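Local coordinates for glutamate--cysteine ligase GshA (Methylobacillus flagellatus KT, PDB 3K1T), which probably acts as a ligase that joins glutamate to cysteine through a gamma-peptide bond, the first step of glutathione synthesis, at residues A263-R266 / R267-E271; K297-D300 / D301-L305. One frame throughout, in Å; residues are numbered along the deposited sequence. Where two conformers were deposited one is given.

Interaction 1 (A263-R266 / R267-E271)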
ATOM      1  N   ALA A 263      36.771  10.756  22.219  1.00 15.64           N
ATOM      2  CA  ALA A 263      36.460  11.570  23.404  1.00 16.21           C
ATOM      3  C   ALA A 263      34.987  12.006  23.429  1.00 16.16           C
ATOM      4  O   ALA A 263      34.349  11.979  24.480  1.00 15.84           O
ATOM      5  CB  ALA A 263      37.394  12.790  23.497  1.00 16.49           C
ATOM      6  N   LYS A 264      34.444  12.412  22.277  1.00 15.52           N
ATOM      7  CA  LYS A 264      33.029  12.756  22.195  1.00 15.47           C
ATOM      8  C   LYS A 264      32.122  11.561  22.541  1.00 14.54           C
ATOM      9  O   LYS A 264      31.102  11.724  23.235  1.00 14.97           O
ATOM     10  CB  LYS A 264      32.650  13.268  20.801  1.00 16.08           C
ATOM     11  CG  LYS A 264      33.187  14.658  20.454  1.00 18.70           C
ATOM     12  CD  LYS A 264      32.775  15.127  19.054  1.00 22.30           C
ATOM     13  CE  LYS A 264      31.324  15.502  18.976  1.00 27.51           C
ATOM     14  NZ  LYS A 264      30.886  15.930  17.564  1.00 32.37           N
ATOM     15  N   ILE A 265      32.473  10.379  22.033  1.00 13.59           N
ATOM     16  CA  ILE A 265      31.710   9.157  22.294  1.00 13.90           C
ATOM     17  C   ILE A 265      31.797   8.803  23.793  1.00 14.49           C
ATOM     18  O   ILE A 265      30.792   8.496  24.429  1.00 14.49           O
ATOM     19  CB  ILE A 265      32.167   7.961  21.428  1.00 13.44           C
ATOM     20  CG1 ILE A 265      32.045   8.253  19.928  1.00 13.18           C
ATOM     21  CG2 ILE A 265      31.372   6.700  21.757  1.00 13.89           C
ATOM     22  CD1 ILE A 265      32.922   7.313  19.070  1.00 10.90           C
ATOM     23  N   ARG A 266      32.989   8.891  24.363  1.00 14.97           N
ATOM     24  CA  ARG A 266      33.166   8.662  25.783  1.00 15.78           C
ATOM     25  C   ARG A 266      32.252   9.531  26.644  1.00 15.55           C
ATOM     26  O   ARG A 266      31.710   9.017  27.627  1.00 15.30           O
ATOM     27  CB  ARG A 266      34.626   8.894  26.220  1.00 15.80           C
ATOM     28  CG  ARG A 266      35.534   7.762  25.911  1.00 20.36           C
ATOM     29  CD  ARG A 266      36.818   7.828  26.790  1.00 24.37           C
ATOM     30  NE  ARG A 266      37.609   9.020  26.496  1.00 26.87           N
ATOM     31  CZ  ARG A 266      38.475   9.151  25.481  1.00 28.02           C
ATOM     32  NH1 ARG A 266      38.732   8.157  24.627  1.00 26.53           N
ATOM     33  NH2 ARG A 266      39.128  10.297  25.356  1.00 31.02           N
ATOM     34  N   ARG A 267      32.078  10.818  26.303  1.00 15.90           N
ATOM     35  CA  ARG A 267      31.181  11.699  27.067  0.50 16.66           C
ATOM     36  C   ARG A 267      29.758  11.169  27.085  1.00 16.16           C
ATOM     37  O   ARG A 267      29.082  11.154  28.137  1.00 14.84           O
ATOM     38  CB  ARG A 267      31.136  13.110  26.492  0.50 17.16           C
ATOM     39  CG  ARG A 267      32.307  13.963  26.812  0.50 20.93           C
ATOM     40  CD  ARG A 267      32.060  15.383  26.339  0.50 24.04           C
ATOM     41  NE  ARG A 267      30.867  15.965  26.951  0.50 27.22           N
ATOM     42  CZ  ARG A 267      30.402  17.176  26.673  0.50 29.77           C
ATOM     43  NH1 ARG A 267      31.019  17.951  25.790  0.50 32.22           N
ATOM     44  NH2 ARG A 267      29.318  17.611  27.274  0.50 30.56           N
ATOM     45  N   LYS A 268      29.280  10.752  25.903  1.00 15.58           N
ATOM     46  CA  LYS A 268      27.936  10.181  25.829  1.00 15.10           C
ATOM     47  C   LYS A 268      27.808   8.840  26.548  1.00 14.51           C
ATOM     48  O   LYS A 268      26.778   8.590  27.212  1.00 15.44           O
ATOM     49  CB  LYS A 268      27.440  10.117  24.364  1.00 15.41           C
ATOM     50  CG  LYS A 268      26.973  11.455  23.816  1.00 15.71           C
ATOM     51  CD  LYS A 268      25.630  11.853  24.411  1.00 16.48           C
ATOM     52  CE  LYS A 268      25.197  13.256  24.115  1.00 18.12           C
ATOM     53  NZ  LYS A 268      23.966  13.656  24.871  1.00 17.04           N
ATOM     54  N   TYR A 269      28.837   7.996  26.470  1.00 13.98           N
ATOM     55  CA  TYR A 269      28.824   6.698  27.148  1.00 13.75           C
ATOM     56  C   TYR A 269      28.763   6.908  28.669  1.00 14.05           C
ATOM     57  O   TYR A 269      28.026   6.199  29.362  1.00 12.96           O
ATOM     58  CB  TYR A 269      30.019   5.832  26.712  1.00 13.85           C
ATOM     59  CG  TYR A 269      29.867   5.118  25.358  1.00 11.87           C
ATOM     60  CD1 TYR A 269      28.931   5.510  24.416  1.00 13.10           C
ATOM     61  CD2 TYR A 269      30.656   4.039  25.044  1.00 12.59           C
ATOM     62  CE1 TYR A 269      28.818   4.848  23.192  1.00 12.33           C
ATOM     63  CE2 TYR A 269      30.543   3.376  23.850  1.00 13.98           C
ATOM     64  CZ  TYR A 269      29.604   3.774  22.928  1.00 12.85           C
ATOM     65  OH  TYR A 269      29.489   3.117  21.713  1.00 13.95           O
ATOM     66  N   ALA A 270      29.461   7.933  29.163  1.00 14.19           N
ATOM     67  CA  ALA A 270      29.411   8.285  30.595  1.00 15.65           C
ATOM     68  C   ALA A 270      28.011   8.775  30.995  1.00 15.25           C
ATOM     69  O   ALA A 270      27.445   8.314  32.003  1.00 16.16           O
ATOM     70  CB  ALA A 270      30.500   9.325  30.950  1.00 14.80           C
ATOM     71  N   GLU A 271      27.442   9.658  30.181  1.00 15.42           N
ATOM     72  CA  GLU A 271      26.107  10.177  30.411  1.00 15.59           C
ATOM     73  C   GLU A 271      25.088   9.026  30.577  1.00 15.64           C
ATOM     74  O   GLU A 271      24.223   9.087  31.448  1.00 15.19           O
ATOM     75  CB  GLU A 271      25.679  11.082  29.268  1.00 15.84           C
ATOM     76  CG  GLU A 271      24.256  11.652  29.413  1.00 18.17           C
ATOM     77  CD  GLU A 271      23.863  12.644  28.325  1.00 19.00           C
ATOM     78  OE1 GLU A 271      24.708  12.997  27.475  1.00 18.26           O
ATOM     79  OE2 GLU A 271      22.690  13.086  28.340  1.00 21.49           O
TER
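Ile265 and Tyr269, one helical turn apart, make the main apolar contact here, their side chains lying side by side and pointing the same way. The methyl CG2 of Ile265 sits over one face of the phenol ring, 3.7 Å from the centroid of Tyr269 and 19° off the ring normal, a CH-pi contact. It lies toward the CE1 rim, where Ile265 CG2 to Tyr269 CE1 is 3.5 Å. Ile265 carries CG1 beside its backbone N (chi1 -59°), which leaves CG2 anti to that N and facing along the helix to the ring. Elsewhere the ring of Tyr269 meets Phe55 edge-to-face, and Ile265 packs on Pro278.

The backbone supplies the regular i to i+4 ladder of an alpha-helix. Tyr269 N gives a bond of 2.9 Å to Ile265 O, and Ala270 N one of the same length to Arg266 O. Arg267 N reaches Ala263 O at 3.1 Å, while Lys268 N to Lys264 O is long and weak at 3.4 Å.

Charged groups occupy other sides of the helix. Lys268, bent at chi2, runs alongside the next turn to a salt bridge, its NZ 2.8 Å from Glu271 OE1, met on the syn side and 27° out of the carboxylate plane. A second carboxylate, that of Asp229, pairs with the same ammonium. Arg266 is bent at chi3, and one face of its guanidinium, off-centre, covers Ala263 CA.

This stretch of helix 251-272 is thus amphipathic. On its buried side the methyl of Ile265 lies over the ring of Tyr269, whereas on the polar side the ammonium of Lys268 pairs with two acids, Glu271 and Asp229, which would be expected to favour its charged form.

Interaction 2 (K297-D300 / D301-L305)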
ATOM      1  N   LYS A 297      39.920   1.384  18.185  1.00 15.84           N
ATOM      2  CA  LYS A 297      39.525   1.738  19.558  1.00 16.38           C
ATOM      3  C   LYS A 297      40.473   2.752  20.200  1.00 16.73           C
ATOM      4  O   LYS A 297      40.244   3.184  21.304  1.00 17.10           O
ATOM      5  CB  LYS A 297      39.440   0.477  20.411  1.00 17.13           C
ATOM      6  CG  LYS A 297      38.250  -0.422  20.028  1.00 17.61           C
ATOM      7  CD  LYS A 297      38.216  -1.671  20.864  1.00 20.12           C
ATOM      8  CE  LYS A 297      36.845  -2.347  20.823  1.00 21.08           C
ATOM      9  NZ  LYS A 297      36.751  -3.576  21.709  1.00 21.87           N
ATOM     10  N   SER A 298      41.507   3.174  19.484  1.00 17.35           N
ATOM     11  CA  SER A 298      42.388   4.227  19.979  1.00 18.10           C
ATOM     12  C   SER A 298      43.129   4.884  18.811  1.00 17.86           C
ATOM     13  O   SER A 298      43.253   4.301  17.731  1.00 16.78           O
ATOM     14  CB  SER A 298      43.410   3.663  20.970  1.00 19.08           C
ATOM     15  OG  SER A 298      44.397   2.969  20.267  1.00 22.63           O
ATOM     16  N   ALA A 299      43.642   6.089  19.058  1.00 18.85           N
ATOM     17  CA  ALA A 299      44.453   6.810  18.076  1.00 19.45           C
ATOM     18  C   ALA A 299      45.671   5.975  17.683  1.00 20.18           C
ATOM     19  O   ALA A 299      46.123   6.014  16.522  1.00 19.97           O
ATOM     20  CB  ALA A 299      44.890   8.173  18.637  1.00 20.17           C
ATOM     21  N   ASP A 300      46.211   5.205  18.635  1.00 20.56           N
ATOM     22  CA  ASP A 300      47.369   4.350  18.322  1.00 21.40           C
ATOM     23  C   ASP A 300      47.087   3.290  17.259  1.00 20.56           C
ATOM     24  O   ASP A 300      47.982   2.898  16.516  1.00 20.19           O
ATOM     25  CB  ASP A 300      47.928   3.700  19.578  1.00 22.51           C
ATOM     26  CG  ASP A 300      48.909   4.604  20.312  1.00 28.67           C
ATOM     27  OD1 ASP A 300      49.294   5.673  19.771  1.00 34.81           O
ATOM     28  OD2 ASP A 300      49.309   4.232  21.438  1.00 37.59           O
ATOM     29  N   ASP A 301      45.841   2.865  17.143  1.00 19.97           N
ATOM     30  CA  ASP A 301      45.461   1.907  16.123  1.00 20.23           C
ATOM     31  C   ASP A 301      45.618   2.438  14.693  1.00 20.38           C
ATOM     32  O   ASP A 301      45.694   1.637  13.771  1.00 20.66           O
ATOM     33  CB  ASP A 301      43.995   1.440  16.303  1.00 20.31           C
ATOM     34  CG  ASP A 301      43.780   0.597  17.550  1.00 21.57           C
ATOM     35  OD1 ASP A 301      44.755   0.060  18.102  1.00 20.79           O
ATOM     36  OD2 ASP A 301      42.629   0.478  17.992  1.00 21.15           O
ATOM     37  N   VAL A 302      45.667   3.748  14.483  1.00 20.64           N
ATOM     38  CA  VAL A 302      45.941   4.254  13.122  1.00 21.59           C
ATOM     39  C   VAL A 302      47.412   4.601  12.853  1.00 23.67           C
ATOM     40  O   VAL A 302      47.762   4.979  11.727  1.00 24.38           O
ATOM     41  CB  VAL A 302      45.013   5.440  12.713  1.00 22.20           C
ATOM     42  CG1 VAL A 302      43.544   5.000  12.759  1.00 20.32           C
ATOM     43  CG2 VAL A 302      45.241   6.695  13.554  1.00 21.20           C
ATOM     44  N   ARG A 303      48.264   4.476  13.872  1.00 24.61           N
ATOM     45  CA  ARG A 303      49.684   4.743  13.746  1.00 25.45           C
ATOM     46  C   ARG A 303      50.421   3.469  13.346  1.00 26.95           C
ATOM     47  O   ARG A 303      50.105   2.367  13.801  1.00 25.94           O
ATOM     48  CB  ARG A 303      50.255   5.254  15.062  1.00 25.43           C
ATOM     49  CG  ARG A 303      49.737   6.599  15.466  1.00 25.30           C
ATOM     50  CD  ARG A 303      50.308   7.074  16.784  1.00 26.05           C
ATOM     51  NE  ARG A 303      50.043   8.503  16.953  1.00 27.21           N
ATOM     52  CZ  ARG A 303      49.271   9.047  17.888  1.00 29.46           C
ATOM     53  NH1 ARG A 303      48.680   8.312  18.835  1.00 31.48           N
ATOM     54  NH2 ARG A 303      49.116  10.367  17.899  1.00 31.75           N
ATOM     55  N   ASP A 304      51.402   3.644  12.471  1.00 29.08           N
ATOM     56  CA  ASP A 304      52.332   2.571  12.102  1.00 30.89           C
ATOM     57  C   ASP A 304      51.596   1.332  11.588  1.00 30.80           C
ATOM     58  O   ASP A 304      51.826   0.210  12.050  1.00 31.10           O
ATOM     59  CB  ASP A 304      53.239   2.233  13.306  1.00 32.12           C
ATOM     60  CG  ASP A 304      54.543   1.590  12.886  1.00 36.14           C
ATOM     61  OD1 ASP A 304      55.020   1.866  11.754  1.00 42.34           O
ATOM     62  OD2 ASP A 304      55.085   0.799  13.682  1.00 42.85           O
ATOM     63  N   LEU A 305      50.669   1.551  10.650  1.00 30.02           N
ATOM     64  CA  LEU A 305      49.873   0.463  10.084  1.00 29.23           C
ATOM     65  C   LEU A 305      50.759  -0.582   9.450  1.00 29.67           C
ATOM     66  O   LEU A 305      51.814  -0.260   8.874  1.00 30.00           O
ATOM     67  CB  LEU A 305      48.945   1.014   8.991  1.00 28.88           C
ATOM     68  CG  LEU A 305      47.881   2.024   9.390  1.00 26.11           C
ATOM     69  CD1 LEU A 305      47.147   2.450   8.138  1.00 26.00           C
ATOM     70  CD2 LEU A 305      46.933   1.424  10.407  1.00 23.94           C
TER
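Three consecutive i to i+3 bonds wind the chain from Ser298 to Arg303 into a tight right-handed turn: Asp301 N to Ser298 O is 3.0 Å, and Val302 N to Ala299 O and Arg303 N to Asp300 O are both 3.1 Å.

Asp301 ties this turn to the residues leading into it. With CG beside its own backbone N (chi1 -68°), its carboxylate reaches back, and OD2 takes Lys297 N at 2.9 Å in a nearly straight bond of 164°. The same oxygen receives a weak bond from Ser298 N at 3.3 Å. In return, Ser298 OG weakly accepts Asp301 N at 3.4 Å, a weak reciprocal pairing that resembles a capping box. With an alanine in place of this aspartate, the amides of Lys297 and Ser298 would probably lose their shared acceptor, and the entry to the turn would be freer to move.

On another side, Asp300 and Arg303 form a salt bridge, Asp300 OD1 to Arg303 NH1 at 2.9 Å. The carboxylate approaches the guanidinium at its edge, with the two planes turned 72° apart, and NH1 meets the anti side of OD1. The aliphatic part of Arg303 is extended, and its NH2 goes on to pair with Glu252 of helix 251-272.

Two acids therefore do different work: Asp301 accepts hydrogen bonds from backbone N-H groups, while Asp300 shares with Glu252 the charge of an arginine that lies against the neighbouring helix.

Overall arrangement
Both contacts are local and both involve helix 251-272, but in different ways. Interaction 1 lies within the C-terminal half of that helix and is partly buried; interaction 2 is a surface turn in the loop between strand 291-296 and helix 307-314, and it packs against the helix nearer its start, with Ala299 and Val302 on Ala255 and Leu254. The centres of interactions 1 and 2 are about 20 Å apart, and the nearest atoms of interactions 1 and 2 are about 6 Å apart, without touching. The regular helix leaves its side chains to pack and pair, whereas in 297-305 aspartate and serine side chains also bond to main-chain amides.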